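Local coordinates for hypothetical protein (Leishmania major, PDB 2AR1) that is of unknown function but has an EVE domain of the PUA clan and probably binds modified nucleic acid, at residues L24-H29 / V65-S70; V47-A52 / Q146-V151; F91-K96 / E108-K113. One frame throughout, in Å; residues are numbered along the deposited sequence.

Contact 1. Residues L24-H29 / V65-S70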
loop_
_atom_site.group_PDB
_atom_site.type_symbol
_atom_site.label_atom_id
_atom_site.label_comp_id
_atom_site.label_asym_id
_atom_site.label_seq_id
_atom_site.Cartn_x
_atom_site.Cartn_y
_atom_site.Cartn_z
ATOM N N LEU A 24 2.005 0.435 0.104
ATOM C CA LEU A 24 1.055 -0.423 -0.567
ATOM C C LEU A 24 1.131 -0.105 -2.054
ATOM O O LEU A 24 0.953 1.062 -2.470
ATOM C CB LEU A 24 -0.356 -0.180 -0.006
ATOM C CG LEU A 24 -0.651 -0.991 1.261
ATOM C CD1 LEU A 24 0.436 -0.806 2.288
ATOM C CD2 LEU A 24 -1.994 -0.554 1.831
ATOM N N LYS A 25 1.336 -1.112 -2.877
ATOM C CA LYS A 25 1.405 -0.958 -4.331
ATOM C C LYS A 25 0.015 -1.154 -4.939
ATOM O O LYS A 25 -0.750 -2.033 -4.495
ATOM C CB LYS A 25 2.354 -2.006 -4.921
ATOM C CG LYS A 25 3.775 -1.785 -4.582
ATOM C CD LYS A 25 4.608 -2.651 -5.461
ATOM C CE LYS A 25 5.814 -3.143 -4.798
ATOM N NZ LYS A 25 6.562 -3.884 -5.915
ATOM N N SER A 26 -0.314 -0.328 -5.949
ATOM C CA SER A 26 -1.582 -0.465 -6.659
ATOM C C SER A 26 -1.343 -0.064 -8.075
ATOM O O SER A 26 -0.618 0.903 -8.296
ATOM C CB SER A 26 -2.700 0.367 -6.010
ATOM O OG SER A 26 -3.946 -0.023 -6.546
ATOM N N GLU A 27 -1.933 -0.763 -9.040
ATOM C CA GLU A 27 -1.744 -0.340 -10.444
ATOM C C GLU A 27 -2.800 0.732 -10.738
ATOM O O GLU A 27 -4.009 0.460 -10.610
ATOM C CB GLU A 27 -1.861 -1.488 -11.386
ATOM C CG GLU A 27 -0.722 -2.570 -11.111
ATOM C CD GLU A 27 -0.768 -3.780 -12.035
ATOM O OE1 GLU A 27 -1.644 -3.867 -12.917
ATOM O OE2 GLU A 27 0.110 -4.658 -11.859
ATOM N N PRO A 28 -2.362 1.950 -11.089
ATOM C CA PRO A 28 -3.390 3.010 -11.148
ATOM C C PRO A 28 -4.496 2.922 -12.193
ATOM O O PRO A 28 -5.481 3.620 -12.083
ATOM C CB PRO A 28 -2.592 4.295 -11.446
ATOM C CG PRO A 28 -1.325 3.861 -11.965
ATOM C CD PRO A 28 -1.033 2.486 -11.402
ATOM N N HIS A 29 -4.350 2.104 -13.208
ATOM C CA HIS A 29 -5.424 1.919 -14.168
ATOM C C HIS A 29 -6.522 1.016 -13.578
ATOM O O HIS A 29 -7.627 0.940 -14.099
ATOM C CB HIS A 29 -4.895 1.344 -15.477
ATOM C CG HIS A 29 -4.490 -0.090 -15.374
ATOM N ND1 HIS A 29 -3.488 -0.509 -14.540
ATOM C CD2 HIS A 29 -4.940 -1.189 -16.021
ATOM C CE1 HIS A 29 -3.334 -1.813 -14.683
ATOM N NE2 HIS A 29 -4.211 -2.251 -15.562
ATOM N N VAL A 65 0.502 5.019 5.527
ATOM C CA VAL A 65 0.655 4.276 4.302
ATOM C C VAL A 65 1.080 5.189 3.141
ATOM O O VAL A 65 0.399 6.191 2.878
ATOM C CB VAL A 65 -0.688 3.621 3.937
ATOM C CG1 VAL A 65 -0.646 3.096 2.541
ATOM C CG2 VAL A 65 -1.000 2.516 4.839
ATOM N N LEU A 66 2.173 4.847 2.481
ATOM C CA LEU A 66 2.600 5.398 1.127
ATOM C C LEU A 66 1.800 4.674 0.099
ATOM O O LEU A 66 1.860 3.454 -0.011
ATOM C CB LEU A 66 4.088 5.252 0.908
ATOM C CG LEU A 66 4.965 5.882 1.968
ATOM C CD1 LEU A 66 6.415 5.487 1.872
ATOM C CD2 LEU A 66 4.783 7.373 1.998
ATOM N N PHE A 67 1.056 5.464 -0.711
ATOM C CA PHE A 67 0.268 4.908 -1.788
ATOM C C PHE A 67 1.197 4.908 -3.037
ATOM O O PHE A 67 1.520 5.964 -3.574
ATOM C CB PHE A 67 -0.963 5.755 -2.032
ATOM C CG PHE A 67 -2.016 5.060 -2.841
ATOM C CD1 PHE A 67 -1.887 4.868 -4.167
ATOM C CD2 PHE A 67 -3.196 4.638 -2.214
ATOM C CE1 PHE A 67 -2.883 4.193 -4.915
ATOM C CE2 PHE A 67 -4.248 4.017 -2.949
ATOM C CZ PHE A 67 -4.076 3.765 -4.289
ATOM N N TYR A 68 1.552 3.747 -3.514
ATOM C CA TYR A 68 2.536 3.612 -4.574
ATOM C C TYR A 68 1.878 3.092 -5.811
ATOM O O TYR A 68 1.305 2.020 -5.786
ATOM C CB TYR A 68 3.675 2.656 -4.149
ATOM C CG TYR A 68 4.810 2.499 -5.140
ATOM C CD1 TYR A 68 4.716 1.590 -6.161
ATOM C CD2 TYR A 68 5.947 3.288 -5.059
ATOM C CE1 TYR A 68 5.761 1.396 -7.057
ATOM C CE2 TYR A 68 6.984 3.136 -5.973
ATOM C CZ TYR A 68 6.867 2.223 -7.000
ATOM O OH TYR A 68 7.910 2.111 -7.886
ATOM N N HIS A 69 1.991 3.868 -6.921
ATOM C CA HIS A 69 1.562 3.408 -8.227
ATOM C C HIS A 69 2.616 2.549 -8.914
ATOM O O HIS A 69 3.755 3.004 -9.147
ATOM C CB HIS A 69 1.266 4.615 -9.141
ATOM C CG HIS A 69 0.033 5.348 -8.770
ATOM N ND1 HIS A 69 -0.338 6.516 -9.421
ATOM C CD2 HIS A 69 -0.935 5.104 -7.859
ATOM C CE1 HIS A 69 -1.486 6.931 -8.931
ATOM N NE2 HIS A 69 -1.889 6.093 -8.004
ATOM N N SER A 70 2.229 1.300 -9.214
ATOM C CA SER A 70 3.070 0.333 -9.867
ATOM C C SER A 70 2.596 0.006 -11.263
ATOM O O SER A 70 1.423 0.298 -11.615
ATOM C CB SER A 70 3.139 -0.968 -9.018
ATOM O OG SER A 70 1.833 -1.463 -8.744
#

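Contact 2. Residues V47-A52 / Q146-V151. Unlike the reference sequence in segment 146-151: Arg147 (reference Ser).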
loop_
_atom_site.group_PDB
_atom_site.type_symbol
_atom_site.label_atom_id
_atom_site.label_comp_id
_atom_site.label_asym_id
_atom_site.label_seq_id
_atom_site.Cartn_x
_atom_site.Cartn_y
_atom_site.Cartn_z
ATOM N N VAL A 47 -4.762 -8.686 -2.698
ATOM C CA VAL A 47 -3.388 -9.071 -2.403
ATOM C C VAL A 47 -3.311 -10.590 -2.339
ATOM O O VAL A 47 -4.031 -11.195 -1.583
ATOM C CB VAL A 47 -2.850 -8.415 -1.131
ATOM C CG1 VAL A 47 -1.477 -8.991 -0.746
ATOM C CG2 VAL A 47 -2.758 -6.886 -1.317
ATOM N N ARG A 48 -2.495 -11.181 -3.192
ATOM C CA ARG A 48 -2.400 -12.647 -3.328
ATOM C C ARG A 48 -0.979 -13.164 -3.194
ATOM O O ARG A 48 -0.617 -14.179 -3.769
ATOM C CB ARG A 48 -3.014 -13.136 -4.637
ATOM C CG ARG A 48 -4.473 -12.708 -4.765
ATOM C CD ARG A 48 -5.348 -13.577 -3.897
ATOM N NE ARG A 48 -6.764 -13.258 -3.982
ATOM C CZ ARG A 48 -7.386 -12.431 -3.142
ATOM N NH1 ARG A 48 -6.692 -11.743 -2.262
ATOM N NH2 ARG A 48 -8.671 -12.145 -3.301
ATOM N N ASN A 49 -0.198 -12.437 -2.430
ATOM C CA ASN A 49 1.148 -12.832 -2.030
ATOM C C ASN A 49 1.067 -13.004 -0.541
ATOM O O ASN A 49 0.617 -12.150 0.191
ATOM C CB ASN A 49 2.143 -11.743 -2.403
ATOM C CG ASN A 49 3.537 -11.991 -1.917
ATOM O OD1 ASN A 49 3.923 -11.445 -0.901
ATOM N ND2 ASN A 49 4.311 -12.719 -2.672
ATOM N N TYR A 50 1.553 -14.157 -0.056
ATOM C CA TYR A 50 1.350 -14.459 1.343
ATOM C C TYR A 50 2.175 -13.584 2.340
ATOM O O TYR A 50 1.747 -13.267 3.455
ATOM C CB TYR A 50 1.754 -15.941 1.584
ATOM C CG TYR A 50 0.931 -16.962 0.815
ATOM C CD1 TYR A 50 -0.394 -17.176 1.115
ATOM C CD2 TYR A 50 1.532 -17.765 -0.229
ATOM C CE1 TYR A 50 -1.147 -18.098 0.427
ATOM C CE2 TYR A 50 0.769 -18.686 -0.955
ATOM C CZ TYR A 50 -0.577 -18.855 -0.609
ATOM O OH TYR A 50 -1.332 -19.775 -1.303
ATOM N N ALA A 51 3.391 -13.252 1.960
ATOM C CA ALA A 51 4.216 -12.308 2.723
ATOM C C ALA A 51 3.505 -10.988 2.826
ATOM O O ALA A 51 3.415 -10.430 3.929
ATOM C CB ALA A 51 5.589 -12.115 2.063
ATOM N N ALA A 52 2.941 -10.488 1.718
ATOM C CA ALA A 52 2.183 -9.229 1.767
ATOM C C ALA A 52 0.941 -9.323 2.662
ATOM O O ALA A 52 0.562 -8.377 3.404
ATOM C CB ALA A 52 1.795 -8.875 0.401
ATOM N N GLN A 146 12.468 -6.454 -2.840
ATOM C CA GLN A 146 11.428 -7.478 -2.841
ATOM C C GLN A 146 10.304 -7.142 -3.816
ATOM O O GLN A 146 9.414 -6.379 -3.497
ATOM C CB GLN A 146 10.801 -7.573 -1.437
ATOM C CG GLN A 146 11.769 -7.425 -0.279
ATOM C CD GLN A 146 11.613 -8.528 0.730
ATOM O OE1 GLN A 146 11.728 -9.703 0.380
ATOM N NE2 GLN A 146 11.365 -8.165 1.992
ATOM N N ARG A 147 10.305 -7.778 -4.985
ATOM C CA ARG A 147 9.417 -7.321 -6.052
ATOM C C ARG A 147 7.962 -7.778 -5.940
ATOM O O ARG A 147 7.057 -6.973 -6.175
ATOM C CB ARG A 147 10.060 -7.591 -7.413
ATOM C CG ARG A 147 11.365 -6.781 -7.523
ATOM C CD ARG A 147 12.653 -7.579 -7.350
ATOM N NE ARG A 147 13.718 -6.824 -8.026
ATOM C CZ ARG A 147 14.282 -7.139 -9.196
ATOM N NH1 ARG A 147 13.969 -8.258 -9.852
ATOM N NH2 ARG A 147 15.208 -6.338 -9.708
ATOM N N ARG A 148 7.721 -8.988 -5.449
ATOM C CA ARG A 148 6.335 -9.507 -5.366
ATOM C C ARG A 148 5.589 -8.981 -4.117
ATOM O O ARG A 148 4.359 -9.183 -3.918
ATOM C CB ARG A 148 6.237 -11.051 -5.533
ATOM C CG ARG A 148 7.514 -11.930 -5.352
ATOM C CD ARG A 148 7.500 -12.782 -4.053
ATOM N NE ARG A 148 7.808 -11.981 -2.861
ATOM C CZ ARG A 148 7.679 -12.384 -1.592
ATOM N NH1 ARG A 148 7.218 -13.606 -1.280
ATOM N NH2 ARG A 148 8.017 -11.529 -0.626
ATOM N N LEU A 149 6.330 -8.227 -3.322
ATOM C CA LEU A 149 5.850 -7.833 -2.027
ATOM C C LEU A 149 5.057 -6.582 -2.220
ATOM O O LEU A 149 5.628 -5.492 -2.275
ATOM C CB LEU A 149 7.035 -7.608 -1.087
ATOM C CG LEU A 149 6.646 -7.422 0.375
ATOM C CD1 LEU A 149 5.943 -8.689 0.955
ATOM C CD2 LEU A 149 7.894 -7.069 1.154
ATOM N N SER A 150 3.740 -6.718 -2.277
ATOM C CA SER A 150 2.859 -5.557 -2.593
ATOM C C SER A 150 2.438 -4.782 -1.374
ATOM O O SER A 150 1.815 -3.714 -1.493
ATOM C CB SER A 150 1.597 -6.007 -3.292
ATOM O OG SER A 150 1.006 -7.066 -2.627
ATOM N N VAL A 151 2.754 -5.309 -0.201
ATOM C CA VAL A 151 2.514 -4.632 1.072
ATOM C C VAL A 151 3.833 -4.709 1.855
ATOM O O VAL A 151 4.244 -5.822 2.222
ATOM C CB VAL A 151 1.365 -5.237 1.861
ATOM C CG1 VAL A 151 1.236 -4.531 3.174
ATOM C CG2 VAL A 151 0.038 -5.153 1.147
#

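Contact 3. Residues F91-K96 / E108-K113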
loop_
_atom_site.group_PDB
_atom_site.type_symbol
_atom_site.label_atom_id
_atom_site.label_comp_id
_atom_site.label_asym_id
_atom_site.label_seq_id
_atom_site.Cartn_x
_atom_site.Cartn_y
_atom_site.Cartn_z
ATOM N N PHE A 91 -13.011 -11.087 0.989
ATOM C CA PHE A 91 -14.093 -11.744 0.267
ATOM C C PHE A 91 -14.002 -11.727 -1.272
ATOM O O PHE A 91 -14.738 -12.474 -1.911
ATOM C CB PHE A 91 -15.458 -11.200 0.728
ATOM C CG PHE A 91 -15.542 -9.721 0.650
ATOM C CD1 PHE A 91 -15.540 -9.088 -0.590
ATOM C CD2 PHE A 91 -15.559 -8.952 1.790
ATOM C CE1 PHE A 91 -15.589 -7.700 -0.706
ATOM C CE2 PHE A 91 -15.610 -7.551 1.698
ATOM C CZ PHE A 91 -15.592 -6.922 0.425
ATOM N N THR A 92 -13.125 -10.913 -1.874
ATOM C CA THR A 92 -12.938 -10.983 -3.301
ATOM C C THR A 92 -12.361 -12.332 -3.717
ATOM O O THR A 92 -12.568 -12.767 -4.830
ATOM C CB THR A 92 -12.082 -9.792 -3.871
ATOM O OG1 THR A 92 -10.743 -9.838 -3.380
ATOM C CG2 THR A 92 -12.662 -8.472 -3.443
ATOM N N ALA A 93 -11.721 -13.041 -2.807
ATOM C CA ALA A 93 -11.211 -14.358 -3.143
ATOM C C ALA A 93 -12.347 -15.315 -3.534
ATOM O O ALA A 93 -12.114 -16.345 -4.200
ATOM C CB ALA A 93 -10.425 -14.983 -1.902
ATOM N N LEU A 94 -13.553 -15.033 -3.033
ATOM C CA LEU A 94 -14.752 -15.839 -3.307
ATOM C C LEU A 94 -15.618 -15.273 -4.459
ATOM O O LEU A 94 -16.636 -15.873 -4.835
ATOM C CB LEU A 94 -15.615 -15.925 -2.041
ATOM C CG LEU A 94 -14.891 -16.358 -0.765
ATOM C CD1 LEU A 94 -15.853 -16.313 0.430
ATOM C CD2 LEU A 94 -14.300 -17.708 -0.921
ATOM N N ASP A 95 -15.227 -14.129 -5.025
ATOM C CA ASP A 95 -15.980 -13.543 -6.113
ATOM C C ASP A 95 -15.493 -14.151 -7.426
ATOM O O ASP A 95 -14.415 -13.828 -7.924
ATOM C CB ASP A 95 -15.792 -12.041 -6.088
ATOM C CG ASP A 95 -16.536 -11.332 -7.177
ATOM O OD1 ASP A 95 -17.171 -11.972 -8.041
ATOM O OD2 ASP A 95 -16.472 -10.113 -7.110
ATOM N N LYS A 96 -16.323 -15.010 -7.990
ATOM C CA LYS A 96 -16.007 -15.711 -9.227
ATOM C C LYS A 96 -15.821 -14.796 -10.423
ATOM O O LYS A 96 -15.231 -15.227 -11.389
ATOM C CB LYS A 96 -17.064 -16.759 -9.542
ATOM C CG LYS A 96 -16.884 -18.068 -8.743
ATOM C CD LYS A 96 -17.031 -19.358 -9.609
ATOM C CE LYS A 96 -15.841 -19.590 -10.587
ATOM N NZ LYS A 96 -15.601 -18.466 -11.612
ATOM N N GLU A 108 -15.162 -20.690 4.964
ATOM C CA GLU A 108 -14.597 -21.103 6.263
ATOM C C GLU A 108 -13.074 -21.180 6.301
ATOM O O GLU A 108 -12.488 -21.123 7.373
ATOM C CB GLU A 108 -15.136 -22.478 6.667
ATOM C CG GLU A 108 -16.607 -22.672 6.427
ATOM C CD GLU A 108 -17.000 -24.107 6.507
ATOM O OE1 GLU A 108 -16.480 -24.894 5.680
ATOM O OE2 GLU A 108 -17.822 -24.450 7.389
ATOM N N LYS A 109 -12.457 -21.330 5.133
ATOM C CA LYS A 109 -10.990 -21.369 4.978
ATOM C C LYS A 109 -10.554 -20.451 3.834
ATOM O O LYS A 109 -10.276 -20.896 2.704
ATOM C CB LYS A 109 -10.492 -22.803 4.731
ATOM C CG LYS A 109 -8.965 -22.983 4.892
ATOM C CD LYS A 109 -8.516 -24.479 4.716
ATOM C CE LYS A 109 -6.988 -24.610 4.485
ATOM N NZ LYS A 109 -6.522 -26.051 4.277
ATOM N N ASN A 110 -10.541 -19.159 4.145
ATOM C CA ASN A 110 -10.070 -18.117 3.226
ATOM C C ASN A 110 -8.712 -17.610 3.716
ATOM O O ASN A 110 -8.639 -16.959 4.743
ATOM C CB ASN A 110 -11.074 -16.980 3.179
ATOM C CG ASN A 110 -10.727 -15.961 2.147
ATOM O OD1 ASN A 110 -9.635 -16.001 1.568
ATOM N ND2 ASN A 110 -11.666 -15.012 1.900
ATOM N N PRO A 111 -7.621 -17.915 2.992
ATOM C CA PRO A 111 -6.348 -17.500 3.525
ATOM C C PRO A 111 -6.106 -15.998 3.384
ATOM O O PRO A 111 -5.285 -15.429 4.091
ATOM C CB PRO A 111 -5.354 -18.293 2.702
ATOM C CG PRO A 111 -6.050 -18.719 1.468
ATOM C CD PRO A 111 -7.515 -18.594 1.694
ATOM N N TRP A 112 -6.865 -15.364 2.489
ATOM C CA TRP A 112 -6.604 -13.976 2.131
ATOM C C TRP A 112 -7.275 -13.014 3.110
ATOM O O TRP A 112 -8.440 -13.205 3.542
ATOM C CB TRP A 112 -6.971 -13.729 0.666
ATOM C CG TRP A 112 -6.263 -14.671 -0.231
ATOM C CD1 TRP A 112 -6.829 -15.618 -0.991
ATOM C CD2 TRP A 112 -4.840 -14.802 -0.400
ATOM N NE1 TRP A 112 -5.845 -16.341 -1.666
ATOM C CE2 TRP A 112 -4.627 -15.816 -1.358
ATOM C CE3 TRP A 112 -3.737 -14.092 0.080
ATOM C CZ2 TRP A 112 -3.329 -16.197 -1.811
ATOM C CZ3 TRP A 112 -2.451 -14.484 -0.345
ATOM C CH2 TRP A 112 -2.268 -15.526 -1.290
ATOM N N LYS A 113 -6.505 -12.004 3.494
ATOM C CA LYS A 113 -6.916 -11.026 4.508
ATOM C C LYS A 113 -6.666 -9.621 4.000
ATOM O O LYS A 113 -5.788 -9.406 3.125
ATOM C CB LYS A 113 -6.149 -11.236 5.818
ATOM C CG LYS A 113 -6.190 -12.605 6.328
ATOM C CD LYS A 113 -7.568 -13.037 6.740
ATOM C CE LYS A 113 -7.432 -14.382 7.412
ATOM N NZ LYS A 113 -8.459 -15.379 6.982
#

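Contact 1. Residues L24-H29 / V65-S70
With chi1 at -71°, His69 has CG anti to its own carbonyl carbon, and its imidazole turns one face to Pro28: Pro28 CB stands 3.7 Å from the centroid of the His69 ring and only 7° off the ring normal, a CH-pi contact over the face. On the other side of the sheet Tyr68 holds CG anti to its backbone N (chi1 -176°) and runs alongside Lys25, the two side chains pointing the same way, with Tyr68 CD1 3.8 Å from Lys25 CG. Between these faces, strands 24-26 and 65-69 form a parallel pair inside the mixed sheet of the EVE domain, a PUA-like fold. Leu24 N donates to Leu66 O at 3.0 Å, and Tyr68 N returns to Leu24 O. Ser26 N then reaches Tyr68 O at 2.9 Å. The last bond runs from Ser70 N to Ser26 O, where the strand pairing ends. On the face of Leu24, Phe67 and His69, Leu24 CD2 meets Val65 CG1 at 4.0 Å, and Ser26 CB rests obliquely against the Phe67 ring. The polar ends turn to other parts of the chain: His69 NE2 pairs with Ile33 N, Ser26 OG with Phe31 O, and Lys25 NZ with Arg147 O. A glycerol, probably from the crystallisation liquor, lies near Ser26 and may mark a pocket.

Contact 2. Residues V47-A52 / Q146-V151
Ala52 N gives its hydrogen to Asn49 OD1 at 3.0 Å, tilted 20° from the carbonyl plane of the amide, and the Leu149 methyl CD1 packs against the same nitrogen at 3.6 Å. Asn49 is thus the N-cap of helix 50-58. Its CG lies anti to the backbone N (chi1 174°), which carries the amide across to the loop 146-151 while OD1 still turns back to the helix. There the amide stands at right angles to the Arg148 guanidinium, over one face of it. Asn49 ND2 comes within 3.3 Å of Arg148 NH1, but both are donors and do not bond. The Arg148 chain, bent at chi2 and chi3, curls over so that NH2 also approaches Ala51 CB. Beside the amide and guanidinium the packing is apolar: Leu149 CD1 lies 3.6 Å from Ala51 CB, and Ala52 CB sits 3.9 Å from Val151 CB, where strand 151-154 begins. Val47 CG2 meets Val151 CG2 at 4.1 Å, the two side chains crossing at about a right angle, and Ser150 OG touches both Val47 CG1 and Ala52 CB. Asn55 of the same helix adds a hydrogen bond from ND2 to Val151 O. The segments are therefore joined by apolar packing and a perpendicular amide, without a hydrogen bond between them, and the capping bond within segment 47-52 probably steadies the helix start against which the loop rests.

Contact 3. Residues F91-K96 / E108-K113
Ala93 CB points across to segment 108-113 and touches two side chains there. It lies 3.7 Å from Asn110 OD1 and 3.8 Å from Trp112 CD1, meeting the indole at its edge, near the ring plane. Leu94 CG comes to 4.4 Å from Asn110 ND2, a looser contact at the solvent side, as Leu94 is exposed. The next shell fixes these groups. Asn110 has CG anti to its backbone N (chi1 -174°), and OD1 accepts from Trp112 N at 3.0 Å, with the donor 45° above the carbonyl plane; this closes an Asx turn just before strand 113-128. The other end of the amide is tied as well, since Asn110 ND2 donates to Asp90 O, just ahead of segment 91-96. With both ends bonded, the amide has little freedom to flip or swing. Lys113 NZ folds back to Asn110 O at 2.7 Å and also forms a salt bridge with Asp89, so the backbone at the turn is held by a charged group. On the facing side, residues 91-94 form a 3-10 turn, with Leu94 N bonded to Phe91 O, and this presents the Ala93 methyl. Further out, the indole is fastened by Trp112 NE1 to Asp102 OD2 and stacked with Tyr50, while Arg48 makes a cation-pi contact with it. Pro111 CG lies over one face of the Trp112 ring, 3.9 Å above its plane and offset toward the rim. Both segments belong to the long connection between strands 76-89 and 113-128. The direct touch is small and wholly van der Waals in kind; the methyl's setting against amide and indole probably owes much to the polar bonds around it, in the Asx turn and to Asp90 and Asp102.

Overall arrangement
Contact 1 lies nearest the chain centre, joining two neighbouring strands of the core sheet by regular backbone bonds. Contact 2, further out and partly at the surface, sets the start of helix 50-58 on the loop leading into edge strand 151-154 by apolar packing and a perpendicular amide. The two touch: Lys25 N reaches Ser150 O, and Leu24 CD1 packs on Val151 CG1, so strand 21-26 serves both. Contact 3, its centre about 19 Å from the chain centre, is a small van der Waals touch within one peripheral connection fixed by polar bonds, three of its five touching residues buried. It meets contact 2 through Arg48 and Tyr50 beside Trp112; contacts 1 and 3 stay about 10 Å apart at their nearest atoms.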